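Local coordinates for HTH-type transcriptional regulator gadX (Escherichia coli, PDB 3MKL), which activates about fifteen acid-resistance genes, among them gadA, gadB and gadC, can repress gadW, and probably binds DNA through its AraC/XylS-type helix-turn-helix domain, at residues A[6-11]-A[42-47]; A[11-16]-A[52-57]; A[57-62]-A[81-86]. All coordinates share one frame; numbering follows the deposited sequence.

Contact 1: residues A[6-11]-A[42-47]; sequences PNMRTR and KKLREE
Met8 and Arg9 meet Glu47 in a surface contact between the start of helix 8-17 and the end of helix 37-46, where the carboxylate of Glu47, just past helix 37-46, reaches the first turn of helix 8-17. The segment 42-47 belongs to the first predicted helix-turn-helix motif of this AraC/XylS-type domain, so the contact ties the leading helix of the domain to that motif. The polar evidence lies in two backbone N-H groups. Met8 N donates to Glu47 OE2 at 3.2 Å with an N-H...O angle of 157°, OE2 accepting through its syn lone pair. Arg9 N sends a weaker bond to Glu47 OE1, 3.4 Å long. One carboxylate therefore spans two successive amides, and the extended chain of Glu47 beyond CG carries it there. Asn7, the residue right before helix 8-17, is its N-cap: its OD1 accepts from Thr10 N at 3.1 Å, the donor lying almost on the extension of the C=O bond. With CG of Asn7 between its backbone N and carbonyl carbon (chi1 65°), the amide folds back over the first turn, its plane 61° from that of the Glu47 carboxylate. Beside these polar groups the contact is apolar. CG of the selenomethionine Met8 rests 3.9 Å from Leu44 CD2, the two side chains crossing at about a right angle, while the bent end of Met8 brings CE against CB and CG of Lys43. The aliphatic part of Arg9 runs beside the carboxylate, CG lying 3.2 Å from Glu47 OE1, and its guanidinium continues toward a long, weak ion pair with Glu57. Glu47 thus acts chiefly on main-chain amides rather than through a salt bridge with Arg9, and its negative charge would probably be stabilised by the helix start.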
loop_
_atom_site.group_PDB
_atom_site.type_symbol
_atom_site.label_atom_id
_atom_site.label_comp_id
_atom_site.label_asym_id
_atom_site.label_seq_id
_atom_site.Cartn_x
_atom_site.Cartn_y
_atom_site.Cartn_z
ATOM N N PRO A 6 14.400 11.482 8.087
ATOM C CA PRO A 6 13.488 10.332 8.055
ATOM C C PRO A 6 14.231 9.066 7.639
ATOM O O PRO A 6 15.021 9.108 6.707
ATOM C CB PRO A 6 12.452 10.725 6.987
ATOM C CG PRO A 6 12.582 12.242 6.864
ATOM C CD PRO A 6 14.041 12.495 7.072
ATOM N N ASN A 7 13.999 7.959 8.337
ATOM C CA ASN A 7 14.597 6.672 7.961
ATOM C C ASN A 7 14.065 6.164 6.607
ATOM O O ASN A 7 13.226 6.815 5.971
ATOM C CB ASN A 7 14.404 5.638 9.079
ATOM C CG ASN A 7 12.946 5.280 9.300
ATOM O OD1 ASN A 7 12.142 5.263 8.364
ATOM N ND2 ASN A 7 12.593 4.989 10.547
HETATM N N MSE A 8 14.547 5.013 6.159
HETATM C CA MSE A 8 14.353 4.649 4.754
HETATM C C MSE A 8 12.924 4.209 4.443
HETATM O O MSE A 8 12.373 4.594 3.421
HETATM C CB MSE A 8 15.360 3.597 4.296
HETATM C CG MSE A 8 15.371 3.394 2.787
HETATM SE SE MSE A 8 15.981 4.966 1.792
HETATM C CE MSE A 8 17.706 5.201 2.689
ATOM N N ARG A 9 12.329 3.429 5.335
ATOM C CA ARG A 9 10.937 3.018 5.180
ATOM C C ARG A 9 9.956 4.213 5.134
ATOM O O ARG A 9 9.013 4.199 4.334
ATOM C CB ARG A 9 10.527 1.970 6.229
ATOM C CG ARG A 9 10.597 2.377 7.727
ATOM C CD ARG A 9 10.417 1.114 8.649
ATOM N NE ARG A 9 9.198 0.367 8.303
ATOM C CZ ARG A 9 8.950 -0.929 8.540
ATOM N NH1 ARG A 9 7.786 -1.434 8.140
ATOM N NH2 ARG A 9 9.826 -1.725 9.164
ATOM N N THR A 10 10.199 5.225 5.973
ATOM C CA THR A 10 9.418 6.480 5.966
ATOM C C THR A 10 9.498 7.219 4.629
ATOM O O THR A 10 8.477 7.657 4.109
ATOM C CB THR A 10 9.849 7.428 7.108
ATOM O OG1 THR A 10 9.614 6.773 8.356
ATOM C CG2 THR A 10 9.059 8.739 7.090
ATOM N N ARG A 11 10.709 7.337 4.077
ATOM C CA ARG A 11 10.918 8.029 2.791
ATOM C C ARG A 11 10.242 7.335 1.613
ATOM O O ARG A 11 9.733 8.003 0.720
ATOM C CB ARG A 11 12.407 8.223 2.499
ATOM C CG ARG A 11 13.035 9.272 3.377
ATOM C CD ARG A 11 14.527 9.171 3.332
ATOM N NE ARG A 11 15.044 9.663 2.060
ATOM C CZ ARG A 11 16.258 9.386 1.592
ATOM N NH1 ARG A 11 17.080 8.618 2.294
ATOM N NH2 ARG A 11 16.646 9.878 0.418
ATOM N N LYS A 42 18.843 -2.924 -0.057
ATOM C CA LYS A 42 19.748 -3.177 1.065
ATOM C C LYS A 42 19.293 -2.412 2.302
ATOM O O LYS A 42 19.154 -3.004 3.365
ATOM C CB LYS A 42 21.192 -2.836 0.698
ATOM C CG LYS A 42 22.264 -3.310 1.699
ATOM C CD LYS A 42 23.664 -3.119 1.075
ATOM C CE LYS A 42 24.767 -3.853 1.840
ATOM N NZ LYS A 42 26.007 -4.157 1.009
ATOM N N LYS A 43 19.030 -1.118 2.161
ATOM C CA LYS A 43 18.635 -0.306 3.306
ATOM C C LYS A 43 17.298 -0.722 3.917
ATOM O O LYS A 43 17.145 -0.669 5.134
ATOM C CB LYS A 43 18.628 1.192 2.971
ATOM C CG LYS A 43 19.991 1.779 2.665
ATOM C CD LYS A 43 20.949 1.661 3.871
ATOM C CE LYS A 43 21.866 2.878 3.997
ATOM N NZ LYS A 43 23.157 2.579 4.709
ATOM N N LEU A 44 16.344 -1.120 3.075
ATOM C CA LEU A 44 15.030 -1.632 3.527
ATOM C C LEU A 44 15.156 -2.961 4.299
ATOM O O LEU A 44 14.499 -3.163 5.312
ATOM C CB LEU A 44 14.066 -1.773 2.336
ATOM C CG LEU A 44 13.485 -0.471 1.765
ATOM C CD1 LEU A 44 12.466 -0.711 0.638
ATOM C CD2 LEU A 44 12.879 0.417 2.886
ATOM N N ARG A 45 16.043 -3.836 3.827
ATOM C CA ARG A 45 16.289 -5.130 4.452
ATOM C C ARG A 45 16.903 -4.988 5.867
ATOM O O ARG A 45 16.535 -5.745 6.772
ATOM C CB ARG A 45 17.135 -6.032 3.532
ATOM C CG ARG A 45 17.706 -7.288 4.198
ATOM C CD ARG A 45 16.609 -8.278 4.580
ATOM N NE ARG A 45 16.810 -8.884 5.910
ATOM C CZ ARG A 45 17.723 -9.819 6.207
ATOM N NH1 ARG A 45 18.565 -10.267 5.277
ATOM N NH2 ARG A 45 17.805 -10.300 7.445
ATOM N N GLU A 46 17.797 -4.008 6.041
ATOM C CA GLU A 46 18.353 -3.638 7.362
ATOM C C GLU A 46 17.285 -3.176 8.386
ATOM O O GLU A 46 17.514 -3.281 9.591
ATOM C CB GLU A 46 19.436 -2.554 7.215
ATOM C CG GLU A 46 20.784 -3.053 6.649
ATOM C CD GLU A 46 21.674 -1.919 6.120
ATOM O OE1 GLU A 46 22.865 -2.167 5.803
ATOM O OE2 GLU A 46 21.172 -0.776 6.009
ATOM N N GLU A 47 16.157 -2.654 7.887
ATOM C CA GLU A 47 14.971 -2.297 8.701
ATOM C C GLU A 47 13.870 -3.387 8.649
ATOM O O GLU A 47 12.705 -3.158 9.019
ATOM C CB GLU A 47 14.418 -0.937 8.250
ATOM C CG GLU A 47 15.415 0.231 8.488
ATOM C CD GLU A 47 14.921 1.604 7.995
ATOM O OE1 GLU A 47 13.691 1.858 8.029
ATOM O OE2 GLU A 47 15.771 2.438 7.587
#

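Contact 2: residues A[11-16]-A[52-57]; sequences RVCTVI and SQLLTE
Leu54 points its two methyl groups at Val12 and Cys13 in the helix-helix packing of the N-terminal half of this AraC/XylS-type DNA-binding domain, where helix 8-17 lies against the long helix 51-67. The axes of the two short segments approach to 9.8 Å and cross at -53°. Leu54 divides its branches between neighbouring residues of the other helix: CD1 meets Val12 CG1 at 3.8 Å, the side chains crossing at about a right angle, and CD2 meets Cys13 SG at 4.0 Å. Cys13 is partly exposed, whereas Val12 is buried and also touches Ile29 of helix 26-32. One turn further on, Ile16 takes over. Its CG1 branch, anti to the carbonyl carbon (chi1 -60°), sends CD1 across to the backbone of the facing helix, 3.8 Å from Leu55 CA, and thereby also close to the beta carbon of Leu54. The other branch of Ile16, CG2, turns to the side chain of Leu55. The first bond of Leu55 does not aim at helix 8-17, but the end of the side chain comes nearer to it, and the two residues cross at nearly ninety degrees. Trp24, in the loop after helix 8-17, touches Leu55 as well, and Cys58 extends the packing by meeting both Cys13 and Ile16. The shortest approach between the segments is the methyl pair Ile16 CG2 and Leu55 CD1, at 3.6 Å.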
loop_
_atom_site.group_PDB
_atom_site.type_symbol
_atom_site.label_atom_id
_atom_site.label_comp_id
_atom_site.label_asym_id
_atom_site.label_seq_id
_atom_site.Cartn_x
_atom_site.Cartn_y
_atom_site.Cartn_z
ATOM N N ARG A 11 10.709 7.337 4.077
ATOM C CA ARG A 11 10.918 8.029 2.791
ATOM C C ARG A 11 10.242 7.335 1.613
ATOM O O ARG A 11 9.733 8.003 0.720
ATOM C CB ARG A 11 12.407 8.223 2.499
ATOM C CG ARG A 11 13.035 9.272 3.377
ATOM C CD ARG A 11 14.527 9.171 3.332
ATOM N NE ARG A 11 15.044 9.663 2.060
ATOM C CZ ARG A 11 16.258 9.386 1.592
ATOM N NH1 ARG A 11 17.080 8.618 2.294
ATOM N NH2 ARG A 11 16.646 9.878 0.418
ATOM N N VAL A 12 10.265 6.002 1.631
ATOM C CA VAL A 12 9.588 5.141 0.664
ATOM C C VAL A 12 8.055 5.259 0.798
ATOM O O VAL A 12 7.370 5.457 -0.188
ATOM C CB VAL A 12 10.047 3.654 0.826
ATOM C CG1 VAL A 12 9.126 2.698 0.070
ATOM C CG2 VAL A 12 11.471 3.468 0.363
ATOM N N CYS A 13 7.513 5.157 2.008
ATOM C CA CYS A 13 6.076 5.407 2.216
ATOM C C CYS A 13 5.666 6.798 1.734
ATOM O O CYS A 13 4.574 6.967 1.206
ATOM C CB CYS A 13 5.679 5.194 3.678
ATOM S SG CYS A 13 5.780 3.447 4.165
ATOM N N THR A 14 6.549 7.791 1.878
ATOM C CA THR A 14 6.244 9.136 1.357
ATOM C C THR A 14 6.160 9.164 -0.184
ATOM O O THR A 14 5.310 9.843 -0.754
ATOM C CB THR A 14 7.234 10.220 1.863
ATOM O OG1 THR A 14 7.299 10.182 3.299
ATOM C CG2 THR A 14 6.763 11.641 1.403
ATOM N N VAL A 15 7.053 8.431 -0.844
ATOM C CA VAL A 15 6.999 8.311 -2.286
ATOM C C VAL A 15 5.683 7.638 -2.690
ATOM O O VAL A 15 4.931 8.166 -3.494
ATOM C CB VAL A 15 8.192 7.477 -2.791
ATOM C CG1 VAL A 15 8.067 7.195 -4.290
ATOM C CG2 VAL A 15 9.493 8.166 -2.422
ATOM N N ILE A 16 5.414 6.475 -2.096
ATOM C CA ILE A 16 4.229 5.674 -2.402
ATOM C C ILE A 16 2.915 6.435 -2.163
ATOM O O ILE A 16 2.030 6.405 -3.007
ATOM C CB ILE A 16 4.204 4.359 -1.590
ATOM C CG1 ILE A 16 5.445 3.506 -1.906
ATOM C CG2 ILE A 16 2.890 3.607 -1.859
ATOM C CD1 ILE A 16 5.552 2.211 -1.085
ATOM N N SER A 52 7.690 -4.063 -1.230
ATOM C CA SER A 52 6.361 -4.645 -1.437
ATOM C C SER A 52 5.544 -4.709 -0.151
ATOM O O SER A 52 4.329 -4.566 -0.188
ATOM C CB SER A 52 6.421 -6.004 -2.135
ATOM O OG SER A 52 7.326 -6.874 -1.483
ATOM N N GLN A 53 6.205 -4.892 0.985
ATOM C CA GLN A 53 5.507 -4.887 2.257
ATOM C C GLN A 53 5.016 -3.495 2.536
ATOM O O GLN A 53 3.875 -3.311 2.960
ATOM C CB GLN A 53 6.383 -5.421 3.394
ATOM C CG GLN A 53 6.387 -6.945 3.404
ATOM C CD GLN A 53 7.332 -7.561 4.412
ATOM O OE1 GLN A 53 8.262 -6.911 4.893
ATOM N NE2 GLN A 53 7.105 -8.846 4.725
ATOM N N LEU A 54 5.875 -2.519 2.274
ATOM C CA LEU A 54 5.528 -1.123 2.502
ATOM C C LEU A 54 4.388 -0.693 1.587
ATOM O O LEU A 54 3.481 -0.003 2.021
ATOM C CB LEU A 54 6.758 -0.234 2.338
ATOM C CG LEU A 54 7.824 -0.438 3.429
ATOM C CD1 LEU A 54 9.017 0.450 3.164
ATOM C CD2 LEU A 54 7.263 -0.194 4.859
ATOM N N LEU A 55 4.447 -1.112 0.327
ATOM C CA LEU A 55 3.366 -0.859 -0.623
ATOM C C LEU A 55 2.022 -1.307 -0.051
ATOM O O LEU A 55 1.067 -0.509 0.052
ATOM C CB LEU A 55 3.648 -1.533 -1.976
ATOM C CG LEU A 55 2.818 -1.143 -3.210
ATOM C CD1 LEU A 55 2.700 0.378 -3.366
ATOM C CD2 LEU A 55 3.412 -1.762 -4.507
ATOM N N THR A 56 1.965 -2.578 0.346
ATOM C CA THR A 56 0.749 -3.174 0.881
ATOM C C THR A 56 0.234 -2.374 2.069
ATOM O O THR A 56 -0.933 -2.035 2.124
ATOM C CB THR A 56 0.973 -4.670 1.251
ATOM O OG1 THR A 56 1.099 -5.432 0.039
ATOM C CG2 THR A 56 -0.157 -5.221 2.087
ATOM N N GLU A 57 1.118 -2.057 2.997
ATOM C CA GLU A 57 0.741 -1.348 4.202
ATOM C C GLU A 57 0.146 0.031 3.905
ATOM O O GLU A 57 -0.883 0.404 4.462
ATOM C CB GLU A 57 1.942 -1.278 5.140
ATOM C CG GLU A 57 2.171 -2.620 5.856
ATOM C CD GLU A 57 3.635 -2.945 6.146
ATOM O OE1 GLU A 57 4.475 -2.020 6.267
ATOM O OE2 GLU A 57 3.935 -4.147 6.286
#

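Contact 3: residues A[57-62]-A[81-86]; sequences ECRMQR and CGYHSV
The guanidinium of Arg59 has CA of Gly82 over one face, 3.9 Å above its plane and displaced toward the rim, and its plane is turned 62° from the ring of Tyr83. Between the arginine and that ring the cation-pi geometry is long, with CZ 5.4 Å from the ring centroid, so it can add at most a weak attraction. The closer meeting is aliphatic: Arg59 CD approaches Tyr83 CZ obliquely at 3.8 Å, and CB lies near the hydroxyl oxygen. CE of the selenomethionine Met60 also reaches the ring obliquely, 3.7 Å from Tyr83 CE2; its chain starts away from the loop and bends at chi2 (-57°) and chi3 to bring the methyl back. Arg59 runs extended from CG to NE past the carbonyl of Cys81, where NE stands 2.7 Å from O, yet the angle is too poor for a hydrogen bond. Its polar end is satisfied elsewhere, NH1 donating to the carbonyl oxygen of Ile20. Gly82 closes helix 74-80 with a Schellman motif, its phi of 99° turning the chain and placing its CA, with no side chain, over part of the arginine face. In the fold, the segment 81-86 holds the turn between helices 74-80 and 86-97 of the second predicted helix-turn-helix motif and the first residue of the latter, set against the long helix 51-67. Tyr83 touches Ala78 of helix 74-80, and Met60 also packs on Phe89, Phe93 and Tyr96 of helix 86-97.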
loop_
_atom_site.group_PDB
_atom_site.type_symbol
_atom_site.label_atom_id
_atom_site.label_comp_id
_atom_site.label_asym_id
_atom_site.label_seq_id
_atom_site.Cartn_x
_atom_site.Cartn_y
_atom_site.Cartn_z
ATOM N N GLU A 57 1.118 -2.057 2.997
ATOM C CA GLU A 57 0.741 -1.348 4.202
ATOM C C GLU A 57 0.146 0.031 3.905
ATOM O O GLU A 57 -0.883 0.404 4.462
ATOM C CB GLU A 57 1.942 -1.278 5.140
ATOM C CG GLU A 57 2.171 -2.620 5.856
ATOM C CD GLU A 57 3.635 -2.945 6.146
ATOM O OE1 GLU A 57 4.475 -2.020 6.267
ATOM O OE2 GLU A 57 3.935 -4.147 6.286
ATOM N N CYS A 58 0.790 0.759 2.996
ATOM C CA CYS A 58 0.280 2.023 2.488
ATOM C C CYS A 58 -1.108 1.833 1.869
ATOM O O CYS A 58 -2.007 2.635 2.063
ATOM C CB CYS A 58 1.244 2.566 1.435
ATOM S SG CYS A 58 2.790 3.210 2.092
ATOM N N ARG A 59 -1.282 0.757 1.122
ATOM C CA ARG A 59 -2.547 0.552 0.466
ATOM C C ARG A 59 -3.652 0.182 1.467
ATOM O O ARG A 59 -4.795 0.627 1.316
ATOM C CB ARG A 59 -2.423 -0.481 -0.664
ATOM C CG ARG A 59 -1.676 0.065 -1.838
ATOM C CD ARG A 59 -1.367 -0.968 -2.901
ATOM N NE ARG A 59 -0.994 -0.245 -4.102
ATOM C CZ ARG A 59 -0.406 -0.774 -5.162
ATOM N NH1 ARG A 59 -0.132 -0.000 -6.188
ATOM N NH2 ARG A 59 -0.111 -2.063 -5.196
HETATM N N MSE A 60 -3.329 -0.611 2.490
HETATM C CA MSE A 60 -4.333 -0.909 3.523
HETATM C C MSE A 60 -4.710 0.335 4.302
HETATM O O MSE A 60 -5.860 0.492 4.714
HETATM C CB MSE A 60 -3.884 -2.019 4.475
HETATM C CG MSE A 60 -3.680 -3.354 3.820
HETATM SE SE MSE A 60 -5.240 -4.033 2.886
HETATM C CE MSE A 60 -4.930 -3.501 1.061
ATOM N N GLN A 61 -3.745 1.224 4.493
ATOM C CA GLN A 61 -4.002 2.438 5.243
ATOM C C GLN A 61 -4.954 3.352 4.472
ATOM O O GLN A 61 -5.830 3.995 5.076
ATOM C CB GLN A 61 -2.685 3.130 5.603
ATOM C CG GLN A 61 -1.934 2.413 6.747
ATOM C CD GLN A 61 -0.605 3.069 7.121
ATOM O OE1 GLN A 61 0.101 3.603 6.276
ATOM N NE2 GLN A 61 -0.262 3.017 8.395
ATOM N N ARG A 62 -4.799 3.388 3.147
ATOM C CA ARG A 62 -5.662 4.191 2.278
ATOM C C ARG A 62 -7.049 3.575 2.171
ATOM O O ARG A 62 -8.053 4.296 2.112
ATOM C CB ARG A 62 -5.044 4.354 0.888
ATOM C CG ARG A 62 -5.780 5.332 -0.027
ATOM C CD ARG A 62 -5.705 6.780 0.480
ATOM N NE ARG A 62 -4.345 7.156 0.879
ATOM C CZ ARG A 62 -3.525 7.933 0.167
ATOM N NH1 ARG A 62 -3.919 8.444 -0.993
ATOM N NH2 ARG A 62 -2.311 8.204 0.624
ATOM N N CYS A 81 -6.911 1.955 -4.717
ATOM C CA CYS A 81 -5.700 1.552 -3.985
ATOM C C CYS A 81 -4.674 0.816 -4.867
ATOM O O CYS A 81 -3.610 0.436 -4.390
ATOM C CB CYS A 81 -6.061 0.658 -2.807
ATOM S SG CYS A 81 -7.151 1.417 -1.601
ATOM N N GLY A 82 -5.023 0.595 -6.135
ATOM C CA GLY A 82 -4.101 0.068 -7.119
ATOM C C GLY A 82 -4.221 -1.411 -7.379
ATOM O O GLY A 82 -3.360 -1.987 -8.041
ATOM N N TYR A 83 -5.291 -2.025 -6.872
ATOM C CA TYR A 83 -5.556 -3.442 -7.096
ATOM C C TYR A 83 -6.417 -3.650 -8.334
ATOM O O TYR A 83 -7.364 -2.892 -8.599
ATOM C CB TYR A 83 -6.196 -4.079 -5.862
ATOM C CG TYR A 83 -5.267 -4.085 -4.675
ATOM C CD1 TYR A 83 -4.251 -5.039 -4.560
ATOM C CD2 TYR A 83 -5.382 -3.121 -3.675
ATOM C CE1 TYR A 83 -3.368 -5.033 -3.453
ATOM C CE2 TYR A 83 -4.505 -3.092 -2.588
ATOM C CZ TYR A 83 -3.511 -4.051 -2.486
ATOM O OH TYR A 83 -2.672 -4.013 -1.415
ATOM N N HIS A 84 -6.061 -4.660 -9.118
ATOM C CA HIS A 84 -6.796 -4.956 -10.314
ATOM C C HIS A 84 -7.774 -6.059 -9.991
ATOM O O HIS A 84 -8.702 -6.324 -10.759
ATOM C CB HIS A 84 -5.845 -5.376 -11.440
ATOM C CG HIS A 84 -4.956 -4.267 -11.917
ATOM N ND1 HIS A 84 -3.693 -4.048 -11.401
ATOM C CD2 HIS A 84 -5.150 -3.309 -12.856
ATOM C CE1 HIS A 84 -3.152 -3.002 -12.002
ATOM N NE2 HIS A 84 -4.015 -2.534 -12.886
ATOM N N SER A 85 -7.565 -6.696 -8.842
ATOM C CA SER A 85 -8.325 -7.880 -8.478
ATOM C C SER A 85 -8.994 -7.684 -7.106
ATOM O O SER A 85 -8.295 -7.535 -6.079
ATOM C CB SER A 85 -7.394 -9.098 -8.549
ATOM O OG SER A 85 -7.911 -10.210 -7.870
ATOM N N VAL A 86 -10.335 -7.648 -7.090
ATOM C CA VAL A 86 -11.097 -7.520 -5.826
ATOM C C VAL A 86 -10.947 -8.707 -4.860
ATOM O O VAL A 86 -10.875 -8.495 -3.648
ATOM C CB VAL A 86 -12.599 -7.228 -6.041
ATOM C CG1 VAL A 86 -13.265 -6.808 -4.707
ATOM C CG2 VAL A 86 -12.781 -6.137 -7.070
#

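Overall arrangement
Helix 51-67 runs through contacts 2 and 3 and connects the two predicted helix-turn-helix motifs, packing on helix 8-17 at one end and on the segment 81-86 further along. Contacts 2 and 3 are buried; contact 1 lies at the surface. Contacts 1 and 2 share helix 8-17, and Leu44 meets both Leu54 and Val12, so the apolar side of contact 1 runs on into contact 2. The thiols of Cys13 and Cys58 join contact 2 to contact 3. Their chemistry differs accordingly: a carboxylate hydrogen-bonded to backbone amides, one of the bonds weak, in contact 1, aliphatic branches and one thiol, with no polar pair, in contact 2, and an arginine and a tyrosine ring in contact 3.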